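Side-chain contacts in mersacidin decarboxylase (Bacillus sp., PDB 1P3Y), which catalyses the FAD-dependent oxidative decarboxylation of the C-terminal cysteine of the mersacidin precursor to an aminoenethiol: residues A[93-98]-A[139-144]; A[109-112]-A[117-120]; A[127-132]-A[149-154]. All coordinates share one frame; numbering follows the deposited sequence.

Contact 1: residues A[93-98]-A[139-144]. With FAD (flavin-adenine dinucleotide), chain B.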
# COMPACT_ATOMS: atom_id res chain seq x y z
N ASN A 93 -29.46 10.83 11.63
CA ASN A 93 -29.05 9.44 11.64
C ASN A 93 -28.92 8.88 13.06
O ASN A 93 -29.55 7.88 13.40
CB ASN A 93 -27.72 9.28 10.88
CG ASN A 93 -27.18 7.87 10.97
OD1 ASN A 93 -27.85 6.91 10.54
ND2 ASN A 93 -25.98 7.71 11.54
N ILE A 94 -28.11 9.52 13.91
CA ILE A 94 -27.95 9.05 15.28
C ILE A 94 -29.31 9.01 16.01
O ILE A 94 -29.59 8.06 16.77
CB ILE A 94 -26.90 9.94 16.05
CG1 ILE A 94 -25.60 9.14 16.26
CG2 ILE A 94 -27.46 10.50 17.33
CD1 ILE A 94 -25.74 7.77 16.82
N LEU A 95 -30.16 10.02 15.78
CA LEU A 95 -31.49 10.04 16.39
C LEU A 95 -32.26 8.82 15.91
O LEU A 95 -32.88 8.11 16.72
CB LEU A 95 -32.26 11.32 16.02
CG LEU A 95 -31.65 12.63 16.55
CD1 LEU A 95 -32.45 13.83 16.04
CD2 LEU A 95 -31.59 12.62 18.07
N GLY A 96 -32.22 8.56 14.59
CA GLY A 96 -32.93 7.42 14.04
C GLY A 96 -32.39 6.08 14.54
O GLY A 96 -33.13 5.10 14.75
N GLN A 97 -31.08 6.01 14.75
CA GLN A 97 -30.51 4.76 15.21
C GLN A 97 -30.87 4.50 16.65
O GLN A 97 -31.34 3.41 17.00
CB GLN A 97 -28.98 4.73 15.03
CG GLN A 97 -28.52 4.26 13.64
CD GLN A 97 -27.00 4.12 13.50
OE1 GLN A 97 -26.37 3.31 14.18
NE2 GLN A 97 -26.42 4.93 12.63
N THR A 98 -30.67 5.51 17.49
CA THR A 98 -30.92 5.35 18.92
C THR A 98 -32.41 5.16 19.21
O THR A 98 -32.78 4.32 20.05
CB THR A 98 -30.35 6.53 19.72
OG1 THR A 98 -30.75 7.76 19.11
CG2 THR A 98 -28.82 6.45 19.76
N GLU A 139 -39.62 12.16 19.49
CA GLU A 139 -40.67 11.81 20.42
C GLU A 139 -40.38 10.46 21.06
O GLU A 139 -40.34 10.34 22.30
CB GLU A 139 -42.03 11.81 19.70
CG GLU A 139 -43.26 11.58 20.60
CD GLU A 139 -43.21 12.38 21.91
OE1 GLU A 139 -42.77 13.56 21.87
OE2 GLU A 139 -43.62 11.82 22.97
N GLN A 140 -40.13 9.46 20.22
CA GLN A 140 -39.85 8.10 20.68
C GLN A 140 -38.72 8.06 21.71
O GLN A 140 -38.77 7.29 22.67
CB GLN A 140 -39.51 7.20 19.49
CG GLN A 140 -39.35 5.73 19.85
CD GLN A 140 -40.65 5.10 20.32
OE1 GLN A 140 -41.54 4.80 19.52
NE2 GLN A 140 -40.77 4.90 21.63
N LEU A 141 -37.67 8.85 21.47
CA LEU A 141 -36.54 8.93 22.38
C LEU A 141 -36.99 9.48 23.74
O LEU A 141 -36.58 8.97 24.79
CB LEU A 141 -35.46 9.84 21.78
CG LEU A 141 -34.59 9.23 20.67
CD1 LEU A 141 -33.83 10.34 19.95
CD2 LEU A 141 -33.63 8.20 21.28
N ARG A 142 -37.83 10.51 23.70
CA ARG A 142 -38.37 11.11 24.92
C ARG A 142 -39.21 10.06 25.64
O ARG A 142 -38.99 9.78 26.83
CB ARG A 142 -39.21 12.33 24.58
CG ARG A 142 -38.39 13.60 24.52
CD ARG A 142 -39.04 14.65 23.64
NE ARG A 142 -38.22 15.85 23.55
CZ ARG A 142 -38.41 16.81 22.65
NH1 ARG A 142 -39.40 16.69 21.76
NH2 ARG A 142 -37.59 17.87 22.61
N LYS A 143 -40.16 9.45 24.92
CA LYS A 143 -40.99 8.42 25.52
C LYS A 143 -40.09 7.36 26.17
O LYS A 143 -40.42 6.82 27.22
CB LYS A 143 -41.88 7.75 24.46
CG LYS A 143 -42.87 6.76 25.07
CD LYS A 143 -43.41 5.72 24.08
CE LYS A 143 -42.46 4.50 23.95
NZ LYS A 143 -42.98 3.46 22.99
N ASP A 144 -38.94 7.08 25.55
CA ASP A 144 -38.00 6.09 26.07
C ASP A 144 -37.21 6.60 27.28
O ASP A 144 -36.58 5.81 27.97
CB ASP A 144 -37.01 5.66 25.00
CG ASP A 144 -37.63 4.74 23.97
OD1 ASP A 144 -38.78 4.28 24.18
OD2 ASP A 144 -36.96 4.46 22.94
PA FAD B . -21.48 7.87 10.67
O1A FAD B . -20.35 8.88 10.52
O2A FAD B . -21.23 6.63 11.51
O5B FAD B . -22.01 7.34 9.21
C5B FAD B . -21.74 8.02 7.95
C4B FAD B . -20.56 7.40 7.21
O4B FAD B . -19.75 6.66 8.12
C3B FAD B . -20.93 6.40 6.11
O3B FAD B . -20.44 6.96 4.90
C2B FAD B . -20.28 5.13 6.55
O2B FAD B . -19.84 4.20 5.60
C1B FAD B . -19.14 5.60 7.45
N9A FAD B . -18.61 4.69 8.52
C8A FAD B . -19.19 4.24 9.78
N7A FAD B . -18.43 3.43 10.47
C5A FAD B . -17.23 3.30 9.69
C6A FAD B . -16.00 2.56 9.85
N6A FAD B . -15.74 1.80 10.92
N1A FAD B . -15.02 2.66 8.81
C2A FAD B . -15.23 3.41 7.69
N3A FAD B . -16.40 4.18 7.45
C4A FAD B . -17.35 4.02 8.56
N1 FAD B . -26.58 15.07 9.06
C2 FAD B . -27.35 15.61 10.08
O2 FAD B . -28.35 14.98 10.53
N3 FAD B . -27.02 16.87 10.60
C4 FAD B . -25.91 17.69 10.17
O4 FAD B . -25.70 18.84 10.71
C4X FAD B . -25.14 17.12 9.16
N5 FAD B . -24.01 17.88 8.71
C5X FAD B . -23.18 17.30 7.70
C6 FAD B . -22.04 18.01 7.21
C7 FAD B . -21.15 17.49 6.19
C7M FAD B . -19.93 18.35 5.75
C8 FAD B . -21.45 16.15 5.62
C8M FAD B . -20.61 15.48 4.56
C9 FAD B . -22.56 15.41 6.06
C9A FAD B . -23.45 15.94 7.09
N10 FAD B . -24.67 15.25 7.64
C10 FAD B . -25.48 15.82 8.63
C1' FAD B . -24.99 13.96 7.10
C2' FAD B . -24.61 12.77 7.90
O2' FAD B . -23.12 12.79 8.08
C3' FAD B . -24.97 11.51 7.21
O3' FAD B . -26.37 11.21 7.32
C4' FAD B . -24.20 10.26 7.71
O4' FAD B . -24.61 9.12 6.88
C5' FAD B . -24.44 9.89 9.15
O5' FAD B . -23.54 10.60 10.02
P FAD B . -23.24 10.11 11.49
O1P FAD B . -22.29 11.08 12.05
O2P FAD B . -24.55 9.95 12.22
O3P FAD B . -22.72 8.59 11.32
O HOH W 1 -34.29 4.48 22.98
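I94 O is gripped twice by T98, the residue whose side chain also meets L141 across the contact. The backbone N of T98 gives the regular helical bond, and its OG1 adds a second one to I94 O at 2.6 Å. The two donors come from opposite faces of the carbonyl plane, the hydroxyl tilted 27° from it. OG1 stands between the backbone N and the carbonyl carbon (chi1 48°), within bonding distance of I94 O. With its proton directed back into its own helix, the hydroxyl meets the second helix by van der Waals contact alone: T98 OG1 lies 3.6 Å from L141 CD2. The other branch of L141 turns to L95, CD1 standing 3.7 Å from L95 CD2, and the two leucine side chains cross at about a right angle. L141 thus spreads its two methyls over two residues about one turn apart, L95 and T98. Beyond this apolar patch a water donates to D144 OD2 at 2.7 Å and more weakly to T98 O, while D144 OD2 is also salt-bridged to R136 of a neighbouring subunit. At the other end of 93-98, N93 ND2 gives an almost straight bond of 2.7 Å (172°) to O2P of the FAD, so the segment that receives L141 also holds the cofactor's diphosphate. Helix 132-144 therefore packs, through L141, on helix 92-99 of this Rossmann-like flavoprotein, whose L95 and T98 in turn rest on F120 of strand 119-122, with T98 also touching V111 of helix 106-113.

Contact 2: residues A[109-112]-A[117-120]. With FAD (flavin-adenine dinucleotide), chain C.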
# COMPACT_ATOMS: atom_id res chain seq x y z
N THR A 109 -23.93 2.83 20.04
CA THR A 109 -23.80 1.67 20.90
C THR A 109 -23.67 2.12 22.36
O THR A 109 -24.26 1.54 23.28
CB THR A 109 -22.54 0.83 20.50
OG1 THR A 109 -22.66 0.40 19.14
CG2 THR A 109 -22.40 -0.40 21.40
N THR A 110 -22.88 3.16 22.56
CA THR A 110 -22.66 3.67 23.89
C THR A 110 -23.98 4.08 24.54
O THR A 110 -24.15 3.92 25.75
CB THR A 110 -21.69 4.85 23.85
OG1 THR A 110 -20.44 4.38 23.30
CG2 THR A 110 -21.46 5.43 25.25
N VAL A 111 -24.92 4.59 23.75
CA VAL A 111 -26.21 4.99 24.30
C VAL A 111 -26.83 3.79 25.00
O VAL A 111 -27.33 3.90 26.11
CB VAL A 111 -27.17 5.52 23.20
CG1 VAL A 111 -28.59 5.67 23.76
CG2 VAL A 111 -26.68 6.88 22.69
N LEU A 112 -26.79 2.62 24.37
CA LEU A 112 -27.35 1.43 24.97
C LEU A 112 -26.54 0.93 26.15
O LEU A 112 -27.08 0.33 27.06
CB LEU A 112 -27.47 0.28 23.96
CG LEU A 112 -28.48 0.39 22.83
CD1 LEU A 112 -28.32 -0.80 21.92
CD2 LEU A 112 -29.88 0.46 23.35
N ASN A 117 -29.87 7.64 31.11
CA ASN A 117 -30.43 8.10 29.85
C ASN A 117 -29.43 9.06 29.22
O ASN A 117 -28.56 9.57 29.92
CB ASN A 117 -31.75 8.83 30.08
CG ASN A 117 -32.89 7.88 30.38
OD1 ASN A 117 -33.85 8.26 31.05
ND2 ASN A 117 -32.80 6.63 29.88
N THR A 118 -29.57 9.30 27.92
CA THR A 118 -28.65 10.19 27.21
C THR A 118 -29.33 11.50 26.80
O THR A 118 -30.49 11.51 26.38
CB THR A 118 -28.12 9.51 25.90
OG1 THR A 118 -27.39 8.33 26.24
CG2 THR A 118 -27.23 10.45 25.09
N ILE A 119 -28.60 12.61 26.90
CA ILE A 119 -29.17 13.88 26.48
C ILE A 119 -28.63 14.19 25.08
O ILE A 119 -27.41 14.18 24.88
CB ILE A 119 -28.81 15.04 27.47
CG1 ILE A 119 -29.07 16.38 26.79
CG2 ILE A 119 -27.37 14.95 27.88
CD1 ILE A 119 -28.81 17.57 27.67
N PHE A 120 -29.54 14.45 24.14
CA PHE A 120 -29.19 14.76 22.75
C PHE A 120 -29.33 16.22 22.38
O PHE A 120 -30.27 16.89 22.80
CB PHE A 120 -30.10 13.99 21.79
CG PHE A 120 -29.97 12.52 21.88
CD1 PHE A 120 -30.55 11.81 22.93
CD2 PHE A 120 -29.26 11.81 20.89
CE1 PHE A 120 -30.45 10.42 23.00
CE2 PHE A 120 -29.14 10.43 20.94
CZ PHE A 120 -29.73 9.73 22.00
PA FAD C . -21.31 -4.95 12.60
O1A FAD C . -20.05 -5.73 12.99
O2A FAD C . -21.82 -5.09 11.17
O5B FAD C . -21.13 -3.35 12.87
C5B FAD C . -20.10 -2.78 13.73
C4B FAD C . -18.89 -2.29 12.93
O4B FAD C . -18.87 -2.93 11.66
C3B FAD C . -18.88 -0.79 12.62
O3B FAD C . -17.72 -0.28 13.27
C2B FAD C . -18.87 -0.73 11.13
O2B FAD C . -18.25 0.33 10.47
C1B FAD C . -18.27 -2.07 10.72
N9A FAD C . -18.59 -2.66 9.38
C8A FAD C . -19.83 -3.23 8.85
N7A FAD C . -19.74 -3.65 7.60
C5A FAD C . -18.39 -3.37 7.23
C6A FAD C . -17.62 -3.56 6.01
N6A FAD C . -18.14 -4.13 4.91
N1A FAD C . -16.26 -3.12 5.99
C2A FAD C . -15.69 -2.53 7.08
N3A FAD C . -16.35 -2.32 8.32
C4A FAD C . -17.74 -2.79 8.25
N1 FAD C . -22.97 -5.50 21.39
C2 FAD C . -24.01 -6.31 21.85
O2 FAD C . -25.21 -6.00 21.62
N3 FAD C . -23.69 -7.46 22.59
C4 FAD C . -22.36 -7.91 22.92
O4 FAD C . -22.19 -8.99 23.61
C4X FAD C . -21.35 -7.09 22.43
N5 FAD C . -20.00 -7.50 22.71
C5X FAD C . -18.94 -6.69 22.19
C6 FAD C . -17.58 -7.06 22.43
C7 FAD C . -16.44 -6.30 21.94
C7M FAD C . -15.01 -6.80 22.26
C8 FAD C . -16.72 -5.08 21.15
C8M FAD C . -15.65 -4.19 20.56
C9 FAD C . -18.04 -4.68 20.88
C9A FAD C . -19.18 -5.44 21.38
N10 FAD C . -20.63 -5.11 21.16
C10 FAD C . -21.67 -5.90 21.67
C1' FAD C . -20.92 -3.93 20.40
C2' FAD C . -21.31 -4.11 18.98
O2' FAD C . -20.16 -4.78 18.28
C3' FAD C . -21.55 -2.81 18.32
O3' FAD C . -22.84 -2.26 18.65
C4' FAD C . -21.47 -2.85 16.77
O4' FAD C . -21.66 -1.48 16.27
C5' FAD C . -22.50 -3.73 16.09
O5' FAD C . -22.03 -5.08 16.00
P FAD C . -22.64 -6.11 14.98
O1P FAD C . -21.91 -7.37 15.18
O2P FAD C . -24.14 -6.16 15.18
O3P FAD C . -22.49 -5.40 13.53
O HOH W 2 -28.31 6.07 27.39
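V111 packs on T118 and F120 within a beta-alpha-beta connection of the Rossmann-like sheet: the chain leaves strand 84-90, passes through helices 92-99 and 106-113, and re-enters the sheet beside it as strand 119-122. Segment 109-112 starts on the cofactor side of its helix. T109 OG1 accepts a hydrogen bond of 2.7 Å from the ribityl O3' of an FAD that is also hydrogen-bonded by a neighbouring subunit, among others by its N93 and T45. The same hydroxyl bonds to N105 O, and T109 also packs on the active-site H75, so this helix contributes to a flavin site shared between two subunits. T110 ties its OG1 back to L106 O one turn earlier. V111 then meets segment 117-120. Its CG1 extends anti to the backbone N (chi1 169°) and comes to 3.8 Å from T118 OG1, which also rests against CG2; the two side chains cross at about a right angle. V111 CG2 approaches F120 CZ more loosely, at 4.2 Å and obliquely to the ring. The threonine hydroxyl finds its polar partner in a water, to which T118 OG1 donates at 2.7 Å and which in turn donates to V111 O at 2.7 Å, bridging the two segments, which share no direct hydrogen bond. The CB of L112 points away from 117-120, and its side chain packs on A92 of a neighbouring subunit. Within 117-120, T118 CG2 lies 3.8 Å above one face of the F120 ring, offset toward the rim.

Contact 3: residues A[127-132]-A[149-154]. With FAD (flavin-adenine dinucleotide), chain B.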
# COMPACT_ATOMS: atom_id res chain seq x y z
N LEU A 127 -34.67 21.48 6.31
CA LEU A 127 -35.49 20.57 5.54
C LEU A 127 -35.56 19.24 6.30
O LEU A 127 -36.64 18.66 6.48
CB LEU A 127 -34.90 20.35 4.15
CG LEU A 127 -35.13 21.50 3.15
CD1 LEU A 127 -34.34 21.26 1.88
CD2 LEU A 127 -36.61 21.62 2.85
N MET A 128 -34.41 18.78 6.77
CA MET A 128 -34.34 17.53 7.51
C MET A 128 -35.09 17.62 8.83
O MET A 128 -35.76 16.68 9.24
CB MET A 128 -32.88 17.17 7.80
CG MET A 128 -32.04 16.91 6.56
SD MET A 128 -30.30 16.90 6.95
CE MET A 128 -30.14 15.26 7.74
N TRP A 129 -34.96 18.76 9.49
CA TRP A 129 -35.61 18.96 10.78
C TRP A 129 -37.14 18.89 10.69
O TRP A 129 -37.81 18.44 11.63
CB TRP A 129 -35.14 20.29 11.39
CG TRP A 129 -35.79 20.60 12.70
CD1 TRP A 129 -36.84 21.45 12.91
CD2 TRP A 129 -35.48 20.02 13.99
NE1 TRP A 129 -37.21 21.43 14.24
CE2 TRP A 129 -36.40 20.57 14.92
CE3 TRP A 129 -34.53 19.09 14.43
CZ2 TRP A 129 -36.39 20.21 16.29
CZ3 TRP A 129 -34.52 18.74 15.79
CH2 TRP A 129 -35.44 19.30 16.70
N ASN A 130 -37.70 19.29 9.55
CA ASN A 130 -39.14 19.28 9.42
C ASN A 130 -39.71 17.97 8.92
O ASN A 130 -40.92 17.85 8.72
CB ASN A 130 -39.61 20.43 8.52
CG ASN A 130 -39.28 21.80 9.12
OD1 ASN A 130 -39.46 22.03 10.33
ND2 ASN A 130 -38.79 22.71 8.28
N LYS A 131 -38.85 16.98 8.71
CA LYS A 131 -39.32 15.68 8.25
C LYS A 131 -40.06 14.92 9.36
O LYS A 131 -39.64 14.89 10.53
CB LYS A 131 -38.14 14.84 7.71
CG LYS A 131 -37.64 15.30 6.35
CD LYS A 131 -38.69 15.04 5.29
CE LYS A 131 -38.41 15.78 3.99
NZ LYS A 131 -37.18 15.33 3.31
N THR A 132 -41.18 14.32 8.98
CA THR A 132 -42.03 13.56 9.90
C THR A 132 -41.24 12.57 10.77
O THR A 132 -41.38 12.59 12.01
CB THR A 132 -43.11 12.78 9.11
OG1 THR A 132 -43.75 13.66 8.18
CG2 THR A 132 -44.15 12.20 10.05
N ILE A 149 -32.54 18.25 23.66
CA ILE A 149 -32.48 19.70 23.62
C ILE A 149 -32.70 20.15 22.19
O ILE A 149 -31.92 19.84 21.29
CB ILE A 149 -31.12 20.20 24.13
CG1 ILE A 149 -30.85 19.66 25.54
CG2 ILE A 149 -31.05 21.70 24.05
CD1 ILE A 149 -32.05 19.72 26.49
N GLU A 150 -33.78 20.87 21.96
CA GLU A 150 -34.10 21.34 20.62
C GLU A 150 -33.12 22.40 20.16
O GLU A 150 -32.49 23.08 20.95
CB GLU A 150 -35.54 21.91 20.60
CG GLU A 150 -36.60 20.94 21.16
CD GLU A 150 -37.71 20.61 20.16
OE1 GLU A 150 -38.36 19.54 20.32
OE2 GLU A 150 -37.93 21.43 19.23
N PRO A 151 -32.93 22.51 18.84
CA PRO A 151 -32.00 23.53 18.34
C PRO A 151 -32.77 24.86 18.24
O PRO A 151 -34.01 24.88 18.22
CB PRO A 151 -31.58 22.97 16.98
CG PRO A 151 -32.81 22.22 16.53
CD PRO A 151 -33.23 21.50 17.81
N VAL A 152 -32.05 25.97 18.16
CA VAL A 152 -32.67 27.28 18.06
C VAL A 152 -32.42 27.94 16.71
O VAL A 152 -31.37 27.75 16.11
CB VAL A 152 -32.16 28.21 19.19
CG1 VAL A 152 -32.68 27.73 20.52
CG2 VAL A 152 -30.64 28.22 19.22
N GLU A 153 -33.38 28.72 16.24
CA GLU A 153 -33.23 29.41 14.97
C GLU A 153 -32.27 30.57 15.17
O GLU A 153 -32.23 31.18 16.24
CB GLU A 153 -34.58 29.93 14.51
CG GLU A 153 -35.71 28.99 14.85
CD GLU A 153 -37.00 29.36 14.17
OE1 GLU A 153 -38.05 28.79 14.55
OE2 GLU A 153 -36.96 30.22 13.26
N ILE A 154 -31.50 30.88 14.14
CA ILE A 154 -30.54 31.96 14.24
C ILE A 154 -30.26 32.68 12.92
O ILE A 154 -30.72 32.26 11.85
CB ILE A 154 -29.21 31.46 14.84
CG1 ILE A 154 -29.01 29.97 14.52
CG2 ILE A 154 -29.21 31.70 16.35
CD1 ILE A 154 -28.95 29.65 13.05
PA FAD B . -21.48 7.87 10.67
O1A FAD B . -20.35 8.88 10.52
O2A FAD B . -21.23 6.63 11.51
O5B FAD B . -22.01 7.34 9.21
C5B FAD B . -21.74 8.02 7.95
C4B FAD B . -20.56 7.40 7.21
O4B FAD B . -19.75 6.66 8.12
C3B FAD B . -20.93 6.40 6.11
O3B FAD B . -20.44 6.96 4.90
C2B FAD B . -20.28 5.13 6.55
O2B FAD B . -19.84 4.20 5.60
C1B FAD B . -19.14 5.60 7.45
N9A FAD B . -18.61 4.69 8.52
C8A FAD B . -19.19 4.24 9.78
N7A FAD B . -18.43 3.43 10.47
C5A FAD B . -17.23 3.30 9.69
C6A FAD B . -16.00 2.56 9.85
N6A FAD B . -15.74 1.80 10.92
N1A FAD B . -15.02 2.66 8.81
C2A FAD B . -15.23 3.41 7.69
N3A FAD B . -16.40 4.18 7.45
C4A FAD B . -17.35 4.02 8.56
N1 FAD B . -26.58 15.07 9.06
C2 FAD B . -27.35 15.61 10.08
O2 FAD B . -28.35 14.98 10.53
N3 FAD B . -27.02 16.87 10.60
C4 FAD B . -25.91 17.69 10.17
O4 FAD B . -25.70 18.84 10.71
C4X FAD B . -25.14 17.12 9.16
N5 FAD B . -24.01 17.88 8.71
C5X FAD B . -23.18 17.30 7.70
C6 FAD B . -22.04 18.01 7.21
C7 FAD B . -21.15 17.49 6.19
C7M FAD B . -19.93 18.35 5.75
C8 FAD B . -21.45 16.15 5.62
C8M FAD B . -20.61 15.48 4.56
C9 FAD B . -22.56 15.41 6.06
C9A FAD B . -23.45 15.94 7.09
N10 FAD B . -24.67 15.25 7.64
C10 FAD B . -25.48 15.82 8.63
C1' FAD B . -24.99 13.96 7.10
C2' FAD B . -24.61 12.77 7.90
O2' FAD B . -23.12 12.79 8.08
C3' FAD B . -24.97 11.51 7.21
O3' FAD B . -26.37 11.21 7.32
C4' FAD B . -24.20 10.26 7.71
O4' FAD B . -24.61 9.12 6.88
C5' FAD B . -24.44 9.89 9.15
O5' FAD B . -23.54 10.60 10.02
P FAD B . -23.24 10.11 11.49
O1P FAD B . -22.29 11.08 12.05
O2P FAD B . -24.55 9.95 12.22
O3P FAD B . -22.72 8.59 11.32
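W129 turns one face of its indole to P151 and an edge to E150. The two rings approach from opposite directions, and P151 CG stands nearly on the normal of the six-membered ring, 3.9 Å from its centroid and 9° off axis, a CH-pi contact over the face. P151 CD lies over the same face, closest to W129 CH2. The E150 side chain crosses that of W129 at about a right angle, E150 OE2 lying in the indole plane 3.5 Å from W129 CZ2 and the carboxylate turned 87° from the ring. R142, the glutamate's main polar partner, is salt-bridged to OE1. Extension of W129 CG anti to the backbone N (chi1 178°) carries the indole from short helix 126-129 to the loop that follows strand 147-148, the outermost strand on that side of the Rossmann-like sheet within this chain. That loop soon runs into unmodelled residues 156-167; in the related decarboxylase EpiD a probably equivalent region closes over the bound peptide. Beyond them R168 also touches W129. M128, just before W129, turns instead to the cofactor: bent at its last torsion, it brings CE to 3.3 Å from O2 of the flavin.

In the fold
After strand 84-90 the chain enters helix 92-99, where contact 1 opens. Contact 2 opens on helix 106-113 and closes a few residues later at strand 119-122, wholly within the longer loop of contact 1. Contact 3 opens next, at helix 126-129; helix 132-144 then completes contact 1, and the loop after strand 147-148 completes contact 3, so these two cross. Contacts 1 and 2 share one core, in which helix 92-99 meets both helix 106-113 and strand 119-122. A salt bridge from helix 132-144 to the loop joins contacts 1 and 3, while F120 O and I149 N, probably hydrogen-bonded, join strand 119-122 to the start of the loop after strand 147-148.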